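Local coordinates for protein trehalose monomycolate exporter MmpL3 (Mycobacterium tuberculosis, PDB 7NVH) that exports trehalose monomycolate across the mycobacterial inner membrane, probably driven by the proton gradient as in other transporters of the RND superfamily, at residues L56-Y61 against Q494-A499; T453-T458 against P506-L511. All coordinates share one frame; numbering follows the deposited sequence.

From the N terminus the chain first lays down helix 49-61, which carries residues 56-61 of interaction 1. It next reaches segment 453-458, on strand 451-457, one half of interaction 2, then segment 494-499, which closes the long loop of interaction 1 back on the helix, and finally segment 506-511, leading into strand 508-514, which closes the much shorter loop of interaction 2. The segments alternate, so the two loops cross. Strands 494-495, 508-514 and 451-457 are successive neighbours in one antiparallel sheet. The salt bridge from Glu-495 to Arg-509 joins the two contacts. Together they tie a helix from the first MMPL family region to a sheet built by the second.

Interaction 1: L56-Y61 against Q494-A499; sequences LGDQVY and QERAYA
Tyr-61 and Tyr-498 form an offset stack, their ring centroids 4.2 Å apart and their planes nearly parallel at 3°. CE2 of Tyr-498 lies over the middle of the Tyr-61 ring, while CE2 of Tyr-61 sits nearer the rim of the other. The closest carbons are Tyr-61 CE2 and Tyr-498 CZ, 3.7 Å apart. At the edge of the Tyr-61 ring lies the backbone oxygen of Arg-496.

Arg-496 runs past Tyr-61 in the opposite direction. Its CB touches Tyr-61 CD2 at 3.5 Å. With CG anti to the backbone N (chi1 -165°) and the chain extended as far as NE, CD of Arg-496 comes alongside Tyr-61 CB at 3.6 Å and the guanidinium reaches the helix, where the carbonyl oxygen of Gly-57 lies over its face, 3.9 Å from CZ of Arg-496.

Arg-496 NH2 and Asp-58 OD1 make a long salt bridge at 3.5 Å, the carboxylate and guanidinium planes standing almost perpendicular. NH2 also has a weak hydrogen bond to the oxygen of Gly-62, whereas OD2 of Asp-58 turns to the bound detergent, lauryl maltose neopentyl glycol, through another weak bond. Glu-495 has its salt bridge with Arg-509, from OE2 to NE. The backbone bond from Ala-499 N to Tyr-61 O is 3.0 Å long and nearly straight at 169°.

Helix 49-61 thus packs, through residues 57-61, against strand 494-495 and the loop after it. In this two-part RND-type transporter the contact docks the helix on the sheet of the second MMPL family region, with Asp-58 belonging to the detergent pocket.

Interaction 2: T453-T458 against P506-L511; sequences TLVIQT and PSVRVL
Val-455 and Val-508 each hold CG1 anti to the backbone N (chi1 -174° and -171°), and these two methyls meet at 3.7 Å. Val-510 is turned differently: its CG2 takes the anti place and meets CG2 of Val-455 at 3.8 Å. The same CG2 of Val-510 also touches CB of Thr-453 at 3.7 Å. Gln-457 lies alongside Val-508 on this face, pointing the same way, with its CG near CG2 of the valine. On the other face, Ile-456 CD1 and Leu-511 CD1 approach to 4.1 Å.

The backbones run antiparallel. Leu-454 with Leu-511 and Ile-456 with Arg-509 are hydrogen-bonded pairs, each joined by two reciprocal N-H...O bonds, that from Leu-511 N to Leu-454 O measuring 2.9 Å; Val-455 with Val-510 and Gln-457 with Val-508 are non-hydrogen-bonded pairs. Beyond the strand ends, Thr-458 N adds a weak bond to Ser-507 O at 3.4 Å.

These are the two inner strands of a four-stranded sheet, flanked by strands 494-495 and 540-543. Helix 49-61 packs on the valine face, with Ala-53 against Val-455 and Tyr-61 against Val-510, while helix 466-476 sits against Leu-454 and Ile-456 on the other.

Interaction 1: L56-Y61 against Q494-A499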
loop_
_atom_site.group_PDB
_atom_site.type_symbol
_atom_site.label_atom_id
_atom_site.label_comp_id
_atom_site.label_asym_id
_atom_site.label_seq_id
_atom_site.Cartn_x
_atom_site.Cartn_y
_atom_site.Cartn_z
ATOM N N LEU A 56 -14.991 -23.686 -2.595
ATOM C CA LEU A 56 -15.702 -24.924 -2.908
ATOM C C LEU A 56 -15.181 -25.557 -4.191
ATOM O O LEU A 56 -15.038 -26.783 -4.270
ATOM C CB LEU A 56 -17.201 -24.666 -3.017
ATOM C CG LEU A 56 -17.906 -24.248 -1.732
ATOM C CD1 LEU A 56 -19.345 -23.894 -2.025
ATOM C CD2 LEU A 56 -17.833 -25.373 -0.724
ATOM N N GLY A 57 -14.906 -24.744 -5.211
ATOM C CA GLY A 57 -14.360 -25.285 -6.442
ATOM C C GLY A 57 -13.012 -25.945 -6.238
ATOM O O GLY A 57 -12.763 -27.040 -6.747
ATOM N N ASP A 58 -12.126 -25.293 -5.485
ATOM C CA ASP A 58 -10.828 -25.890 -5.195
ATOM C C ASP A 58 -10.967 -27.169 -4.380
ATOM O O ASP A 58 -10.240 -28.139 -4.616
ATOM C CB ASP A 58 -9.938 -24.889 -4.458
ATOM C CG ASP A 58 -9.423 -23.789 -5.363
ATOM O OD1 ASP A 58 -9.355 -24.007 -6.589
ATOM O OD2 ASP A 58 -9.084 -22.704 -4.845
ATOM N N GLN A 59 -11.888 -27.188 -3.416
ATOM C CA GLN A 59 -12.042 -28.359 -2.560
ATOM C C GLN A 59 -12.582 -29.550 -3.337
ATOM O O GLN A 59 -12.057 -30.664 -3.236
ATOM C CB GLN A 59 -12.965 -28.030 -1.388
ATOM C CG GLN A 59 -12.296 -27.291 -0.249
ATOM C CD GLN A 59 -13.287 -26.845 0.803
ATOM O OE1 GLN A 59 -14.474 -27.158 0.725
ATOM N NE2 GLN A 59 -12.804 -26.111 1.796
ATOM N N VAL A 60 -13.637 -29.339 -4.118
ATOM C CA VAL A 60 -14.338 -30.454 -4.743
ATOM C C VAL A 60 -13.708 -30.845 -6.071
ATOM O O VAL A 60 -13.525 -32.031 -6.350
ATOM C CB VAL A 60 -15.828 -30.107 -4.911
ATOM C CG1 VAL A 60 -16.541 -31.205 -5.674
ATOM C CG2 VAL A 60 -16.471 -29.890 -3.558
ATOM N N TYR A 61 -13.368 -29.870 -6.907
ATOM C CA TYR A 61 -12.898 -30.141 -8.256
ATOM C C TYR A 61 -11.383 -30.107 -8.383
ATOM O O TYR A 61 -10.863 -30.335 -9.478
ATOM C CB TYR A 61 -13.520 -29.142 -9.231
ATOM C CG TYR A 61 -14.839 -29.601 -9.795
ATOM C CD1 TYR A 61 -15.995 -29.537 -9.040
ATOM C CD2 TYR A 61 -14.926 -30.105 -11.079
ATOM C CE1 TYR A 61 -17.200 -29.958 -9.548
ATOM C CE2 TYR A 61 -16.126 -30.527 -11.597
ATOM C CZ TYR A 61 -17.258 -30.451 -10.828
ATOM O OH TYR A 61 -18.457 -30.875 -11.348
ATOM N N GLN A 494 -19.642 -25.250 -19.766
ATOM C CA GLN A 494 -19.098 -26.584 -19.579
ATOM C C GLN A 494 -18.706 -26.800 -18.124
ATOM O O GLN A 494 -18.275 -25.878 -17.429
ATOM C CB GLN A 494 -17.887 -26.801 -20.484
ATOM C CG GLN A 494 -18.240 -27.252 -21.886
ATOM C CD GLN A 494 -19.010 -28.556 -21.897
ATOM O OE1 GLN A 494 -20.187 -28.591 -22.251
ATOM N NE2 GLN A 494 -18.348 -29.638 -21.504
ATOM N N GLU A 495 -18.862 -28.037 -17.670
ATOM C CA GLU A 495 -18.490 -28.390 -16.311
ATOM C C GLU A 495 -16.983 -28.266 -16.118
ATOM O O GLU A 495 -16.197 -28.438 -17.050
ATOM C CB GLU A 495 -18.942 -29.811 -15.992
ATOM C CG GLU A 495 -19.385 -30.017 -14.564
ATOM C CD GLU A 495 -19.582 -31.478 -14.234
ATOM O OE1 GLU A 495 -19.708 -32.287 -15.177
ATOM O OE2 GLU A 495 -19.611 -31.821 -13.035
ATOM N N ARG A 496 -16.587 -27.957 -14.889
ATOM C CA ARG A 496 -15.178 -27.828 -14.563
ATOM C C ARG A 496 -14.483 -29.185 -14.657
ATOM O O ARG A 496 -15.112 -30.243 -14.588
ATOM C CB ARG A 496 -15.017 -27.237 -13.165
ATOM C CG ARG A 496 -13.639 -26.712 -12.829
ATOM C CD ARG A 496 -13.588 -26.296 -11.373
ATOM N NE ARG A 496 -12.229 -26.229 -10.853
ATOM C CZ ARG A 496 -11.771 -25.233 -10.105
ATOM N NH1 ARG A 496 -12.565 -24.223 -9.789
ATOM N NH2 ARG A 496 -10.521 -25.249 -9.670
ATOM N N ALA A 497 -13.167 -29.141 -14.831
ATOM C CA ALA A 497 -12.369 -30.349 -14.972
ATOM C C ALA A 497 -11.893 -30.834 -13.611
ATOM O O ALA A 497 -11.487 -30.039 -12.759
ATOM C CB ALA A 497 -11.169 -30.097 -15.883
ATOM N N TYR A 498 -11.946 -32.148 -13.414
ATOM C CA TYR A 498 -11.503 -32.755 -12.166
ATOM C C TYR A 498 -9.983 -32.862 -12.169
ATOM O O TYR A 498 -9.406 -33.565 -13.004
ATOM C CB TYR A 498 -12.142 -34.129 -11.991
ATOM C CG TYR A 498 -13.531 -34.087 -11.402
ATOM C CD1 TYR A 498 -14.625 -34.536 -12.124
ATOM C CD2 TYR A 498 -13.748 -33.601 -10.123
ATOM C CE1 TYR A 498 -15.895 -34.500 -11.592
ATOM C CE2 TYR A 498 -15.016 -33.561 -9.583
ATOM C CZ TYR A 498 -16.085 -34.011 -10.321
ATOM O OH TYR A 498 -17.351 -33.974 -9.787
ATOM N N ALA A 499 -9.337 -32.168 -11.238
ATOM C CA ALA A 499 -7.886 -32.145 -11.162
ATOM C C ALA A 499 -7.395 -33.265 -10.246
ATOM O O ALA A 499 -8.154 -34.153 -9.851
ATOM C CB ALA A 499 -7.405 -30.774 -10.695
#

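Interaction 2: T453-T458 against P506-L511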
loop_
_atom_site.group_PDB
_atom_site.type_symbol
_atom_site.label_atom_id
_atom_site.label_comp_id
_atom_site.label_asym_id
_atom_site.label_seq_id
_atom_site.Cartn_x
_atom_site.Cartn_y
_atom_site.Cartn_z
ATOM N N THR A 453 -17.945 -18.770 -12.701
ATOM C CA THR A 453 -18.283 -20.122 -12.286
ATOM C C THR A 453 -19.556 -20.120 -11.452
ATOM O O THR A 453 -19.660 -19.378 -10.471
ATOM C CB THR A 453 -17.141 -20.747 -11.487
ATOM O OG1 THR A 453 -17.180 -20.260 -10.141
ATOM C CG2 THR A 453 -15.805 -20.388 -12.106
ATOM N N LEU A 454 -20.516 -20.953 -11.843
ATOM C CA LEU A 454 -21.723 -21.192 -11.064
ATOM C C LEU A 454 -21.523 -22.467 -10.260
ATOM O O LEU A 454 -21.273 -23.529 -10.836
ATOM C CB LEU A 454 -22.950 -21.329 -11.963
ATOM C CG LEU A 454 -23.197 -20.274 -13.035
ATOM C CD1 LEU A 454 -24.215 -20.791 -14.033
ATOM C CD2 LEU A 454 -23.672 -18.980 -12.410
ATOM N N VAL A 455 -21.647 -22.368 -8.943
ATOM C CA VAL A 455 -21.427 -23.495 -8.046
ATOM C C VAL A 455 -22.785 -24.000 -7.582
ATOM O O VAL A 455 -23.424 -23.395 -6.717
ATOM C CB VAL A 455 -20.538 -23.104 -6.862
ATOM C CG1 VAL A 455 -20.209 -24.323 -6.031
ATOM C CG2 VAL A 455 -19.270 -22.454 -7.362
ATOM N N ILE A 456 -23.219 -25.118 -8.148
ATOM C CA ILE A 456 -24.493 -25.743 -7.823
ATOM C C ILE A 456 -24.279 -26.644 -6.618
ATOM O O ILE A 456 -23.331 -27.437 -6.594
ATOM C CB ILE A 456 -25.031 -26.537 -9.023
ATOM C CG1 ILE A 456 -25.300 -25.597 -10.196
ATOM C CG2 ILE A 456 -26.283 -27.302 -8.651
ATOM C CD1 ILE A 456 -25.331 -26.293 -11.530
ATOM N N GLN A 457 -25.150 -26.530 -5.617
ATOM C CA GLN A 457 -24.916 -27.171 -4.328
ATOM C C GLN A 457 -26.238 -27.435 -3.628
ATOM O O GLN A 457 -26.896 -26.494 -3.177
ATOM C CB GLN A 457 -24.023 -26.289 -3.456
ATOM C CG GLN A 457 -23.619 -26.900 -2.141
ATOM C CD GLN A 457 -22.692 -25.995 -1.370
ATOM O OE1 GLN A 457 -22.392 -24.885 -1.806
ATOM N NE2 GLN A 457 -22.226 -26.463 -0.220
ATOM N N THR A 458 -26.620 -28.704 -3.527
ATOM C CA THR A 458 -27.831 -29.062 -2.802
ATOM C C THR A 458 -27.683 -28.744 -1.323
ATOM O O THR A 458 -26.615 -28.925 -0.734
ATOM C CB THR A 458 -28.146 -30.546 -2.968
ATOM O OG1 THR A 458 -26.945 -31.310 -2.819
ATOM C CG2 THR A 458 -28.749 -30.818 -4.327
ATOM N N PRO A 506 -20.267 -35.444 -4.560
ATOM C CA PRO A 506 -21.387 -35.494 -5.507
ATOM C C PRO A 506 -22.455 -34.444 -5.256
ATOM O O PRO A 506 -23.366 -34.307 -6.082
ATOM C CB PRO A 506 -21.945 -36.906 -5.301
ATOM C CG PRO A 506 -21.643 -37.205 -3.882
ATOM C CD PRO A 506 -20.315 -36.550 -3.591
ATOM N N SER A 507 -22.378 -33.704 -4.154
ATOM C CA SER A 507 -23.367 -32.684 -3.843
ATOM C C SER A 507 -22.960 -31.297 -4.312
ATOM O O SER A 507 -23.728 -30.350 -4.125
ATOM C CB SER A 507 -23.635 -32.647 -2.338
ATOM O OG SER A 507 -22.635 -31.908 -1.665
ATOM N N VAL A 508 -21.779 -31.143 -4.903
ATOM C CA VAL A 508 -21.331 -29.864 -5.439
ATOM C C VAL A 508 -20.870 -30.084 -6.869
ATOM O O VAL A 508 -19.994 -30.920 -7.121
ATOM C CB VAL A 508 -20.200 -29.246 -4.605
ATOM C CG1 VAL A 508 -19.918 -27.836 -5.076
ATOM C CG2 VAL A 508 -20.558 -29.249 -3.134
ATOM N N ARG A 509 -21.457 -29.340 -7.803
ATOM C CA ARG A 509 -21.013 -29.310 -9.187
ATOM C C ARG A 509 -20.886 -27.861 -9.620
ATOM O O ARG A 509 -21.705 -27.022 -9.241
ATOM C CB ARG A 509 -21.980 -30.051 -10.109
ATOM C CG ARG A 509 -22.342 -31.439 -9.632
ATOM C CD ARG A 509 -21.576 -32.496 -10.398
ATOM N NE ARG A 509 -22.157 -32.751 -11.710
ATOM C CZ ARG A 509 -23.163 -33.589 -11.926
ATOM N NH1 ARG A 509 -23.709 -34.249 -10.916
ATOM N NH2 ARG A 509 -23.628 -33.765 -13.153
ATOM N N VAL A 510 -19.858 -27.565 -10.406
ATOM C CA VAL A 510 -19.570 -26.201 -10.830
ATOM C C VAL A 510 -19.450 -26.156 -12.348
ATOM O O VAL A 510 -18.786 -27.005 -12.952
ATOM C CB VAL A 510 -18.306 -25.649 -10.141
ATOM C CG1 VAL A 510 -17.102 -26.477 -10.477
ATOM C CG2 VAL A 510 -18.064 -24.213 -10.555
ATOM N N LEU A 511 -20.131 -25.191 -12.958
ATOM C CA LEU A 511 -20.045 -24.887 -14.378
ATOM C C LEU A 511 -19.280 -23.584 -14.555
ATOM O O LEU A 511 -19.082 -22.831 -13.603
ATOM C CB LEU A 511 -21.441 -24.770 -14.996
ATOM C CG LEU A 511 -22.469 -25.831 -14.611
ATOM C CD1 LEU A 511 -23.796 -25.541 -15.281
ATOM C CD2 LEU A 511 -21.983 -27.215 -14.976
#